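Local coordinates for protein iminosuccinate reductase (Paracoccus denitrificans, PDB 6RQA) that catalyses the NADH-dependent reduction of iminosuccinate to L-aspartate, regenerating the amino donor of the beta-hydroxyaspartate cycle for growth on glycolate and glyoxylate, at residues A129-I140 with Q159-V170; I260-V269 with I283-V294. All blocks are in the same frame, centred on the assembly; numbering follows the deposited sequence.

Interaction 1 of 2, residues A129-I140 with Q159-V170; sequences ALRTAAASAVSI and QSAFQMRAAANV. With NAD (nicotinamide-adenine-dinucleotide), chain C.
Ala-129 CB sits over one face of the Phe-162 ring, 4.0 Å from its centroid, in a CH-pi contact. NH2 of Arg-165 lies over the opposite face, displaced toward the rim, and Gln-159 CA meets the ring edge. Leu-130 CD2 approaches the ring obliquely from the partner helix. OE1 of the Gln-159 amide stands above the C5N-C6N rim of the nicotinamide ring, 3.2 Å from NAD C6N. Thr-132 OG1 comes from the same side, 3.2 Å from NAD C4N, and is hydrogen-bonded to Thr-128 O. The guanidinium of Arg-131 instead meets the nicotinamide carboxamide with its edge; NE forms a salt bridge to Asp-319.

The two helices cross at -41° and approach to 8.3 Å. Small residues permit this. Ala-133 CB meets Ala-166 CB at 3.6 Å, and Ala-137 CB lies 3.8 Å from Val-170 CG1. Gln-163 bends at CG (chi2 -68°), which lays its amide against Ala-133 CA, with OE1 beside Ser-136 CB.

Helix 158-170 follows the glycine-rich turn of a Rossmann-type dinucleotide fold. Gln-159 N donates to NAD O1N over 3.2 Å, nearly straight at 172°. His-158 N also bonds the cofactor. The contact, mostly apolar, holds the helix whose start meets the phosphate against one that lines the nicotinamide. The dipole of helix 158-170 would probably add to the pull on the phosphate.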
loop_
_atom_site.group_PDB
_atom_site.type_symbol
_atom_site.label_atom_id
_atom_site.label_comp_id
_atom_site.label_asym_id
_atom_site.label_seq_id
_atom_site.Cartn_x
_atom_site.Cartn_y
_atom_site.Cartn_z
ATOM N N ALA A 129 0.837 -4.849 18.674
ATOM C CA ALA A 129 0.345 -5.523 19.872
ATOM C C ALA A 129 -0.302 -4.537 20.834
ATOM O O ALA A 129 -1.300 -4.860 21.489
ATOM C CB ALA A 129 1.485 -6.276 20.558
ATOM N N LEU A 130 0.245 -3.323 20.927
ATOM C CA LEU A 130 -0.299 -2.333 21.852
ATOM C C LEU A 130 -1.681 -1.859 21.414
ATOM O O LEU A 130 -2.617 -1.829 22.220
ATOM C CB LEU A 130 0.662 -1.153 21.982
ATOM C CG LEU A 130 1.929 -1.426 22.792
ATOM C CD1 LEU A 130 2.817 -0.198 22.812
ATOM C CD2 LEU A 130 1.578 -1.866 24.207
ATOM N N ARG A 131 -1.832 -1.478 20.140
ATOM C CA ARG A 131 -3.134 -0.989 19.691
ATOM C C ARG A 131 -4.167 -2.110 19.645
ATOM O O ARG A 131 -5.363 -1.852 19.824
ATOM C CB ARG A 131 -3.017 -0.294 18.328
ATOM C CG ARG A 131 -2.437 -1.123 17.183
ATOM C CD ARG A 131 -3.491 -1.953 16.464
ATOM N NE ARG A 131 -3.083 -2.307 15.109
ATOM C CZ ARG A 131 -3.677 -3.235 14.368
ATOM N NH1 ARG A 131 -3.242 -3.485 13.141
ATOM N NH2 ARG A 131 -4.700 -3.922 14.857
ATOM N N THR A 132 -3.728 -3.350 19.409
ATOM C CA THR A 132 -4.650 -4.480 19.473
ATOM C C THR A 132 -5.159 -4.685 20.892
ATOM O O THR A 132 -6.355 -4.915 21.104
ATOM C CB THR A 132 -3.968 -5.749 18.962
ATOM O OG1 THR A 132 -3.412 -5.507 17.663
ATOM C CG2 THR A 132 -4.965 -6.893 18.871
ATOM N N ALA A 133 -4.264 -4.597 21.876
ATOM C CA ALA A 133 -4.687 -4.679 23.269
ATOM C C ALA A 133 -5.532 -3.471 23.656
ATOM O O ALA A 133 -6.471 -3.593 24.451
ATOM C CB ALA A 133 -3.466 -4.800 24.179
ATOM N N ALA A 134 -5.216 -2.299 23.102
ATOM C CA ALA A 134 -6.015 -1.115 23.391
ATOM C C ALA A 134 -7.421 -1.250 22.824
ATOM O O ALA A 134 -8.398 -0.867 23.479
ATOM C CB ALA A 134 -5.325 0.131 22.838
ATOM N N ALA A 135 -7.545 -1.801 21.614
ATOM C CA ALA A 135 -8.864 -1.990 21.017
ATOM C C ALA A 135 -9.733 -2.899 21.876
ATOM O O ALA A 135 -10.918 -2.614 22.092
ATOM C CB ALA A 135 -8.726 -2.556 19.602
ATOM N N SER A 136 -9.162 -3.995 22.380
ATOM C CA SER A 136 -9.920 -4.881 23.257
ATOM C C SER A 136 -10.291 -4.184 24.561
ATOM O O SER A 136 -11.378 -4.410 25.104
ATOM C CB SER A 136 -9.117 -6.151 23.537
ATOM O OG SER A 136 -9.831 -7.024 24.394
ATOM N N ALA A 137 -9.404 -3.330 25.076
ATOM C CA ALA A 137 -9.694 -2.624 26.319
ATOM C C ALA A 137 -10.805 -1.597 26.139
ATOM O O ALA A 137 -11.582 -1.358 27.072
ATOM C CB ALA A 137 -8.427 -1.955 26.852
ATOM N N VAL A 138 -10.896 -0.981 24.957
ATOM C CA VAL A 138 -11.976 -0.032 24.697
ATOM C C VAL A 138 -13.323 -0.743 24.727
ATOM O O VAL A 138 -14.290 -0.247 25.318
ATOM C CB VAL A 138 -11.743 0.693 23.357
ATOM C CG1 VAL A 138 -12.960 1.524 22.982
ATOM C CG2 VAL A 138 -10.505 1.573 23.440
ATOM N N SER A 139 -13.407 -1.918 24.096
ATOM C CA SER A 139 -14.645 -2.687 24.134
ATOM C C SER A 139 -15.001 -3.102 25.553
ATOM O O SER A 139 -16.186 -3.176 25.898
ATOM C CB SER A 139 -14.530 -3.921 23.238
ATOM O OG SER A 139 -13.653 -4.877 23.804
ATOM N N ILE A 140 -13.997 -3.375 26.389
ATOM C CA ILE A 140 -14.262 -3.716 27.783
ATOM C C ILE A 140 -14.872 -2.524 28.512
ATOM O O ILE A 140 -15.888 -2.651 29.204
ATOM C CB ILE A 140 -12.975 -4.203 28.473
ATOM C CG1 ILE A 140 -12.528 -5.543 27.889
ATOM C CG2 ILE A 140 -13.181 -4.318 29.976
ATOM C CD1 ILE A 140 -11.248 -6.070 28.492
ATOM N N GLN A 159 0.878 -12.015 22.147
ATOM C CA GLN A 159 0.057 -10.839 22.404
ATOM C C GLN A 159 -0.870 -10.999 23.602
ATOM O O GLN A 159 -1.448 -10.002 24.046
ATOM C CB GLN A 159 -0.763 -10.491 21.161
ATOM C CG GLN A 159 0.083 -10.088 19.970
ATOM C CD GLN A 159 -0.745 -9.537 18.833
ATOM O OE1 GLN A 159 -1.967 -9.672 18.820
ATOM N NE2 GLN A 159 -0.082 -8.905 17.871
ATOM N N SER A 160 -1.018 -12.215 24.136
ATOM C CA SER A 160 -1.910 -12.418 25.274
ATOM C C SER A 160 -1.462 -11.621 26.492
ATOM O O SER A 160 -2.299 -11.183 27.290
ATOM C CB SER A 160 -1.998 -13.906 25.617
ATOM O OG SER A 160 -0.737 -14.409 26.023
ATOM N N ALA A 161 -0.151 -11.423 26.653
ATOM C CA ALA A 161 0.339 -10.612 27.762
ATOM C C ALA A 161 -0.111 -9.163 27.622
ATOM O O ALA A 161 -0.555 -8.544 28.596
ATOM C CB ALA A 161 1.862 -10.697 27.841
ATOM N N PHE A 162 -0.008 -8.606 26.412
ATOM C CA PHE A 162 -0.449 -7.234 26.189
ATOM C C PHE A 162 -1.950 -7.096 26.407
ATOM O O PHE A 162 -2.417 -6.078 26.932
ATOM C CB PHE A 162 -0.066 -6.783 24.778
ATOM C CG PHE A 162 1.408 -6.856 24.502
ATOM C CD1 PHE A 162 2.235 -5.790 24.810
ATOM C CD2 PHE A 162 1.967 -7.992 23.942
ATOM C CE1 PHE A 162 3.591 -5.854 24.561
ATOM C CE2 PHE A 162 3.323 -8.061 23.691
ATOM C CZ PHE A 162 4.136 -6.991 24.001
ATOM N N GLN A 163 -2.721 -8.114 26.019
ATOM C CA GLN A 163 -4.165 -8.064 26.224
ATOM C C GLN A 163 -4.509 -8.028 27.707
ATOM O O GLN A 163 -5.411 -7.294 28.126
ATOM C CB GLN A 163 -4.835 -9.261 25.546
ATOM C CG GLN A 163 -4.535 -9.394 24.058
ATOM C CD GLN A 163 -5.148 -8.282 23.224
ATOM O OE1 GLN A 163 -6.215 -7.761 23.547
ATOM N NE2 GLN A 163 -4.471 -7.915 22.142
ATOM N N MET A 164 -3.793 -8.807 28.521
ATOM C CA MET A 164 -4.094 -8.852 29.949
ATOM C C MET A 164 -3.716 -7.546 30.637
ATOM O O MET A 164 -4.453 -7.059 31.503
ATOM C CB MET A 164 -3.375 -10.035 30.602
ATOM C CG MET A 164 -3.792 -10.288 32.044
ATOM S SD MET A 164 -2.925 -11.671 32.814
ATOM C CE MET A 164 -3.368 -13.007 31.712
ATOM N N ARG A 165 -2.574 -6.962 30.265
ATOM C CA ARG A 165 -2.160 -5.704 30.878
ATOM C C ARG A 165 -3.119 -4.573 30.527
ATOM O O ARG A 165 -3.469 -3.759 31.390
ATOM C CB ARG A 165 -0.734 -5.352 30.454
ATOM C CG ARG A 165 0.342 -6.130 31.193
ATOM C CD ARG A 165 1.727 -5.558 30.925
ATOM N NE ARG A 165 2.243 -5.941 29.615
ATOM C CZ ARG A 165 3.056 -6.972 29.408
ATOM N NH1 ARG A 165 3.449 -7.724 30.427
ATOM N NH2 ARG A 165 3.479 -7.250 28.182
ATOM N N ALA A 166 -3.559 -4.506 29.268
ATOM C CA ALA A 166 -4.476 -3.444 28.870
ATOM C C ALA A 166 -5.849 -3.621 29.504
ATOM O O ALA A 166 -6.518 -2.630 29.820
ATOM C CB ALA A 166 -4.593 -3.392 27.347
ATOM N N ALA A 167 -6.281 -4.868 29.705
ATOM C CA ALA A 167 -7.583 -5.106 30.320
ATOM C C ALA A 167 -7.561 -4.760 31.803
ATOM O O ALA A 167 -8.518 -4.171 32.322
ATOM C CB ALA A 167 -8.003 -6.560 30.112
ATOM N N ALA A 168 -6.481 -5.116 32.501
ATOM C CA ALA A 168 -6.365 -4.787 33.916
ATOM C C ALA A 168 -6.174 -3.295 34.149
ATOM O O ALA A 168 -6.427 -2.818 35.260
ATOM C CB ALA A 168 -5.208 -5.562 34.544
ATOM N N ASN A 169 -5.736 -2.551 33.132
ATOM C CA ASN A 169 -5.526 -1.117 33.291
ATOM C C ASN A 169 -6.824 -0.330 33.166
ATOM O O ASN A 169 -6.960 0.732 33.784
ATOM C CB ASN A 169 -4.507 -0.622 32.262
ATOM C CG ASN A 169 -4.262 0.874 32.353
ATOM O OD1 ASN A 169 -4.845 1.658 31.604
ATOM N ND2 ASN A 169 -3.392 1.276 33.273
ATOM N N VAL A 170 -7.786 -0.832 32.393
ATOM C CA VAL A 170 -9.025 -0.107 32.137
ATOM C C VAL A 170 -10.106 -0.568 33.110
ATOM O O VAL A 170 -11.027 0.190 33.437
ATOM C CB VAL A 170 -9.474 -0.282 30.672
ATOM C CG1 VAL A 170 -9.868 -1.727 30.391
ATOM C CG2 VAL A 170 -10.609 0.670 30.338
HETATM P PA NAD C . 1.037 -16.628 18.653
HETATM O O1A NAD C . 1.224 -17.683 17.598
HETATM O O2A NAD C . 2.006 -16.006 19.605
HETATM O O5B NAD C . 0.055 -17.557 19.742
HETATM C C5B NAD C . -0.841 -18.262 18.974
HETATM C C4B NAD C . -1.768 -19.019 19.890
HETATM O O4B NAD C . -2.788 -19.601 19.101
HETATM C C3B NAD C . -0.928 -20.155 20.467
HETATM O O3B NAD C . -0.398 -19.643 21.646
HETATM C C2B NAD C . -1.988 -21.235 20.712
HETATM O O2B NAD C . -2.610 -21.089 21.944
HETATM C C1B NAD C . -3.064 -20.908 19.599
HETATM N N9A NAD C . -2.939 -21.813 18.452
HETATM C C8A NAD C . -1.855 -22.034 17.582
HETATM N N7A NAD C . -2.121 -22.943 16.645
HETATM C C5A NAD C . -3.445 -23.341 16.907
HETATM C C6A NAD C . -4.311 -24.273 16.277
HETATM N N6A NAD C . -3.873 -24.974 15.194
HETATM N N1A NAD C . -5.584 -24.469 16.753
HETATM C C2A NAD C . -5.948 -23.728 17.846
HETATM N N3A NAD C . -5.243 -22.810 18.543
HETATM C C4A NAD C . -3.973 -22.644 18.035
HETATM O O3 NAD C . 0.076 -15.648 17.810
HETATM P PN NAD C . -0.032 -14.167 18.368
HETATM O O1N NAD C . -0.249 -13.916 19.839
HETATM O O2N NAD C . 0.839 -13.460 17.392
HETATM O O5D NAD C . -1.581 -13.533 17.755
HETATM C C5D NAD C . -2.450 -14.582 17.740
HETATM C C4D NAD C . -3.626 -14.208 16.872
HETATM O O4D NAD C . -3.874 -12.794 17.028
HETATM C C3D NAD C . -3.190 -14.433 15.394
HETATM O O3D NAD C . -4.205 -15.170 14.811
HETATM C C2D NAD C . -3.129 -13.001 14.829
HETATM O O2D NAD C . -3.631 -12.877 13.542
HETATM C C1D NAD C . -4.171 -12.325 15.752
HETATM N N1N NAD C . -3.939 -10.826 15.758
HETATM C C2N NAD C . -5.060 -10.049 15.720
HETATM C C3N NAD C . -4.931 -8.661 15.722
HETATM C C7N NAD C . -6.207 -7.888 15.682
HETATM O O7N NAD C . -6.223 -6.662 15.671
HETATM N N7N NAD C . -7.368 -8.623 15.660
HETATM C C4N NAD C . -3.660 -8.086 15.760
HETATM C C5N NAD C . -2.536 -8.901 15.796
HETATM C C6N NAD C . -2.679 -10.294 15.794
#

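Interaction 2 of 2, residues I260-V269 with I283-V294; sequences IFTDEVAQSV and IREDQVGELGAV
Val-288 pushes its CG1 methyl into the notch between two side chains of strand 260-262. Val-288 CG1 is 3.6 Å from Thr-262 CG2 and 3.9 Å from Ile-260 CG2, the walls of the notch. Thr-262 turns OG1 anti to its own N (chi1 -171°), which leaves CG2 to meet the valine; OG1 bonds Asp-311 O. Ile-260 extends further, and its CD1 meets Ile-283 CD1 tip to tip at 3.7 Å.

On the other face of the sheet, Phe-261 packs beside Gly-289, which has no side chain to stand in its way. The edge of its ring faces the backbone at Glu-290 O and Leu-291 N. The Val-294 side chain crosses that of Phe-261 at about a right angle, with CG2 3.6 Å from Phe-261 CE2.

These strands are neighbours at one margin of the parallel Rossmann-type sheet, joined by a beta-alpha-beta crossover. Strand 288-290 is the outermost of this chain's sheet and only weakly bonded. Gly-289 N donates to Ile-260 O over 2.8 Å. Leu-291 N gives Thr-262 O a straighter bond of 2.9 Å (167°).

Helix 265-269 covers the Val-288 side. Val-265 fills the dip between Glu-285, Val-288 and Glu-290; its side chain crosses that of Glu-290, with Val-265 CG2 3.9 Å from Glu-290 CG. The Glu-290 carboxylate pairs with Arg-53. One turn later, Val-269 CG1 rests on Glu-285 CB.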
loop_
_atom_site.group_PDB
_atom_site.type_symbol
_atom_site.label_atom_id
_atom_site.label_comp_id
_atom_site.label_asym_id
_atom_site.label_seq_id
_atom_site.Cartn_x
_atom_site.Cartn_y
_atom_site.Cartn_z
ATOM N N ILE A 260 -23.532 -7.967 18.616
ATOM C CA ILE A 260 -22.214 -7.950 17.994
ATOM C C ILE A 260 -21.773 -6.518 17.734
ATOM O O ILE A 260 -22.548 -5.686 17.247
ATOM C CB ILE A 260 -22.226 -8.770 16.689
ATOM C CG1 ILE A 260 -22.622 -10.218 16.980
ATOM C CG2 ILE A 260 -20.870 -8.712 16.009
ATOM C CD1 ILE A 260 -22.780 -11.063 15.740
ATOM N N PHE A 261 -20.514 -6.232 18.061
ATOM C CA PHE A 261 -19.867 -4.972 17.729
ATOM C C PHE A 261 -18.538 -5.272 17.049
ATOM O O PHE A 261 -17.959 -6.348 17.224
ATOM C CB PHE A 261 -19.646 -4.103 18.976
ATOM C CG PHE A 261 -20.908 -3.783 19.724
ATOM C CD1 PHE A 261 -21.385 -4.637 20.705
ATOM C CD2 PHE A 261 -21.621 -2.627 19.446
ATOM C CE1 PHE A 261 -22.548 -4.346 21.394
ATOM C CE2 PHE A 261 -22.785 -2.331 20.132
ATOM C CZ PHE A 261 -23.249 -3.191 21.107
ATOM N N THR A 262 -18.056 -4.314 16.262
ATOM C CA THR A 262 -16.811 -4.506 15.529
ATOM C C THR A 262 -16.193 -3.150 15.228
ATOM O O THR A 262 -16.785 -2.099 15.487
ATOM C CB THR A 262 -17.036 -5.294 14.233
ATOM O OG1 THR A 262 -15.771 -5.632 13.654
ATOM C CG2 THR A 262 -17.825 -4.460 13.237
ATOM N N ASP A 263 -14.981 -3.192 14.675
ATOM C CA ASP A 263 -14.281 -1.988 14.241
ATOM C C ASP A 263 -14.602 -1.631 12.795
ATOM O O ASP A 263 -14.860 -0.462 12.488
ATOM C CB ASP A 263 -12.770 -2.166 14.420
ATOM C CG ASP A 263 -12.275 -3.518 13.934
ATOM O OD1 ASP A 263 -13.016 -4.204 13.197
ATOM O OD2 ASP A 263 -11.142 -3.901 14.299
ATOM N N GLU A 264 -14.595 -2.618 11.902
ATOM C CA GLU A 264 -14.964 -2.429 10.506
ATOM C C GLU A 264 -15.948 -3.527 10.129
ATOM O O GLU A 264 -15.592 -4.710 10.139
ATOM C CB GLU A 264 -13.733 -2.465 9.595
ATOM C CG GLU A 264 -14.000 -2.027 8.164
ATOM C CD GLU A 264 -14.315 -0.547 8.055
ATOM O OE1 GLU A 264 -13.910 0.220 8.955
ATOM O OE2 GLU A 264 -14.972 -0.148 7.071
ATOM N N VAL A 265 -17.183 -3.135 9.808
ATOM C CA VAL A 265 -18.226 -4.115 9.513
ATOM C C VAL A 265 -17.892 -4.902 8.253
ATOM O O VAL A 265 -18.225 -6.089 8.145
ATOM C CB VAL A 265 -19.596 -3.417 9.396
ATOM C CG1 VAL A 265 -20.712 -4.444 9.260
ATOM C CG2 VAL A 265 -19.837 -2.511 10.597
ATOM N N ALA A 266 -17.228 -4.262 7.287
ATOM C CA ALA A 266 -16.857 -4.954 6.057
ATOM C C ALA A 266 -15.859 -6.073 6.328
ATOM O O ALA A 266 -15.968 -7.162 5.753
ATOM C CB ALA A 266 -16.289 -3.957 5.048
ATOM N N GLN A 267 -14.880 -5.825 7.201
ATOM C CA GLN A 267 -13.900 -6.856 7.526
ATOM C C GLN A 267 -14.459 -7.894 8.488
ATOM O O GLN A 267 -14.057 -9.062 8.432
ATOM C CB GLN A 267 -12.640 -6.221 8.120
ATOM C CG GLN A 267 -11.980 -5.185 7.222
ATOM C CD GLN A 267 -10.714 -4.609 7.829
ATOM O OE1 GLN A 267 -10.128 -5.192 8.740
ATOM N NE2 GLN A 267 -10.289 -3.454 7.326
ATOM N N SER A 268 -15.383 -7.496 9.366
ATOM C CA SER A 268 -15.930 -8.431 10.346
ATOM C C SER A 268 -16.680 -9.571 9.669
ATOM O O SER A 268 -16.572 -10.730 10.087
ATOM C CB SER A 268 -16.846 -7.693 11.320
ATOM O OG SER A 268 -17.495 -8.603 12.192
ATOM N N VAL A 269 -17.447 -9.263 8.618
ATOM C CA VAL A 269 -18.241 -10.284 7.936
ATOM C C VAL A 269 -17.429 -11.120 6.961
ATOM O O VAL A 269 -17.911 -12.168 6.513
ATOM C CB VAL A 269 -19.419 -9.643 7.178
ATOM C CG1 VAL A 269 -20.305 -8.865 8.138
ATOM C CG2 VAL A 269 -18.905 -8.742 6.067
ATOM N N ILE A 283 -26.745 -14.859 10.874
ATOM C CA ILE A 283 -26.856 -13.418 11.055
ATOM C C ILE A 283 -26.684 -12.737 9.704
ATOM O O ILE A 283 -26.219 -13.337 8.732
ATOM C CB ILE A 283 -25.816 -12.863 12.054
ATOM C CG1 ILE A 283 -24.399 -13.157 11.559
ATOM C CG2 ILE A 283 -26.039 -13.440 13.445
ATOM C CD1 ILE A 283 -23.315 -12.508 12.385
ATOM N N ARG A 284 -27.067 -11.466 9.657
ATOM C CA ARG A 284 -26.854 -10.616 8.499
ATOM C C ARG A 284 -25.984 -9.432 8.902
ATOM O O ARG A 284 -25.913 -9.060 10.076
ATOM C CB ARG A 284 -28.184 -10.136 7.903
ATOM C CG ARG A 284 -29.199 -9.659 8.929
ATOM C CD ARG A 284 -30.524 -9.312 8.264
ATOM N NE ARG A 284 -31.508 -8.810 9.219
ATOM C CZ ARG A 284 -32.378 -9.577 9.870
ATOM N NH1 ARG A 284 -33.238 -9.032 10.720
ATOM N NH2 ARG A 284 -32.389 -10.888 9.670
ATOM N N GLU A 285 -25.314 -8.839 7.908
ATOM C CA GLU A 285 -24.308 -7.823 8.202
ATOM C C GLU A 285 -24.903 -6.575 8.843
ATOM O O GLU A 285 -24.180 -5.846 9.531
ATOM C CB GLU A 285 -23.544 -7.439 6.933
ATOM C CG GLU A 285 -24.346 -6.643 5.919
ATOM C CD GLU A 285 -23.471 -5.722 5.089
ATOM O OE1 GLU A 285 -22.598 -5.045 5.674
ATOM O OE2 GLU A 285 -23.651 -5.676 3.854
ATOM N N ASP A 286 -26.217 -6.409 8.743
ATOM C CA ASP A 286 -26.811 -5.187 9.337
ATOM C C ASP A 286 -27.027 -5.407 10.824
ATOM O O ASP A 286 -27.313 -4.474 11.520
ATOM C CB ASP A 286 -28.010 -4.646 8.559
ATOM C CG ASP A 286 -28.969 -5.698 8.067
ATOM O OD1 ASP A 286 -29.107 -5.815 6.855
ATOM O OD2 ASP A 286 -29.597 -6.347 8.900
ATOM N N GLN A 287 -26.894 -6.637 11.264
ATOM C CA GLN A 287 -26.958 -6.942 12.687
ATOM C C GLN A 287 -25.609 -6.803 13.378
ATOM O O GLN A 287 -25.508 -7.089 14.576
ATOM C CB GLN A 287 -27.503 -8.357 12.901
ATOM C CG GLN A 287 -28.948 -8.538 12.470
ATOM C CD GLN A 287 -29.415 -9.974 12.598
ATOM O OE1 GLN A 287 -28.612 -10.906 12.562
ATOM N NE2 GLN A 287 -30.721 -10.160 12.753
ATOM N N VAL A 288 -24.578 -6.378 12.657
ATOM C CA VAL A 288 -23.235 -6.217 13.202
ATOM C C VAL A 288 -23.030 -4.735 13.492
ATOM O O VAL A 288 -22.946 -3.918 12.568
ATOM C CB VAL A 288 -22.169 -6.755 12.239
ATOM C CG1 VAL A 288 -20.778 -6.500 12.789
ATOM C CG2 VAL A 288 -22.384 -8.241 11.990
ATOM N N GLY A 289 -22.949 -4.385 14.773
ATOM C CA GLY A 289 -22.801 -3.004 15.178
ATOM C C GLY A 289 -21.366 -2.520 15.113
ATOM O O GLY A 289 -20.446 -3.223 14.698
ATOM N N GLU A 290 -21.180 -1.273 15.539
ATOM C CA GLU A 290 -19.875 -0.627 15.560
ATOM C C GLU A 290 -19.538 -0.233 16.989
ATOM O O GLU A 290 -20.327 0.450 17.650
ATOM C CB GLU A 290 -19.851 0.608 14.656
ATOM C CG GLU A 290 -20.165 0.323 13.197
ATOM C CD GLU A 290 -20.170 1.580 12.349
ATOM O OE1 GLU A 290 -19.844 2.661 12.883
ATOM O OE2 GLU A 290 -20.500 1.487 11.147
ATOM N N LEU A 291 -18.367 -0.666 17.463
ATOM C CA LEU A 291 -17.933 -0.296 18.806
ATOM C C LEU A 291 -17.775 1.212 18.935
ATOM O O LEU A 291 -18.070 1.788 19.989
ATOM C CB LEU A 291 -16.622 -1.002 19.151
ATOM C CG LEU A 291 -16.012 -0.633 20.506
ATOM C CD1 LEU A 291 -16.948 -1.024 21.641
ATOM C CD2 LEU A 291 -14.648 -1.271 20.687
ATOM N N GLY A 292 -17.316 1.872 17.869
ATOM C CA GLY A 292 -17.141 3.313 17.915
ATOM C C GLY A 292 -18.433 4.068 18.155
ATOM O O GLY A 292 -18.427 5.130 18.785
ATOM N N ALA A 293 -19.554 3.544 17.651
ATOM C CA ALA A 293 -20.839 4.191 17.895
ATOM C C ALA A 293 -21.193 4.182 19.375
ATOM O O ALA A 293 -21.883 5.090 19.856
ATOM C CB ALA A 293 -21.938 3.512 17.077
ATOM N N VAL A 294 -20.736 3.168 20.113
ATOM C CA VAL A 294 -20.911 3.167 21.560
ATOM C C VAL A 294 -20.009 4.213 22.202
ATOM O O VAL A 294 -20.401 4.889 23.162
ATOM C CB VAL A 294 -20.641 1.762 22.128
ATOM C CG1 VAL A 294 -20.911 1.728 23.624
ATOM C CG2 VAL A 294 -21.483 0.726 21.402
#

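Overall arrangement
Both interactions lie around the parallel, NAD-binding sheet, with centres about 20 Å apart. Leu-291 joins them directly. Its CD2 packs 3.7 Å from Ser-139 CB and 4.0 Å from Val-138 CG1, so the helix start after strand 288-290 rests on helix 125-143. Their relation to the cofactor differs. Interaction 1 touches NAD itself, and the side chain of Thr-132 lies about 7 Å from that of Lys-88, the proton donor/acceptor by similarity. Interaction 2 lies farther from the cofactor. The side chain of Thr-262 is about 9 Å from NAD and about 5 Å from the NAD-binding residue Gly-312.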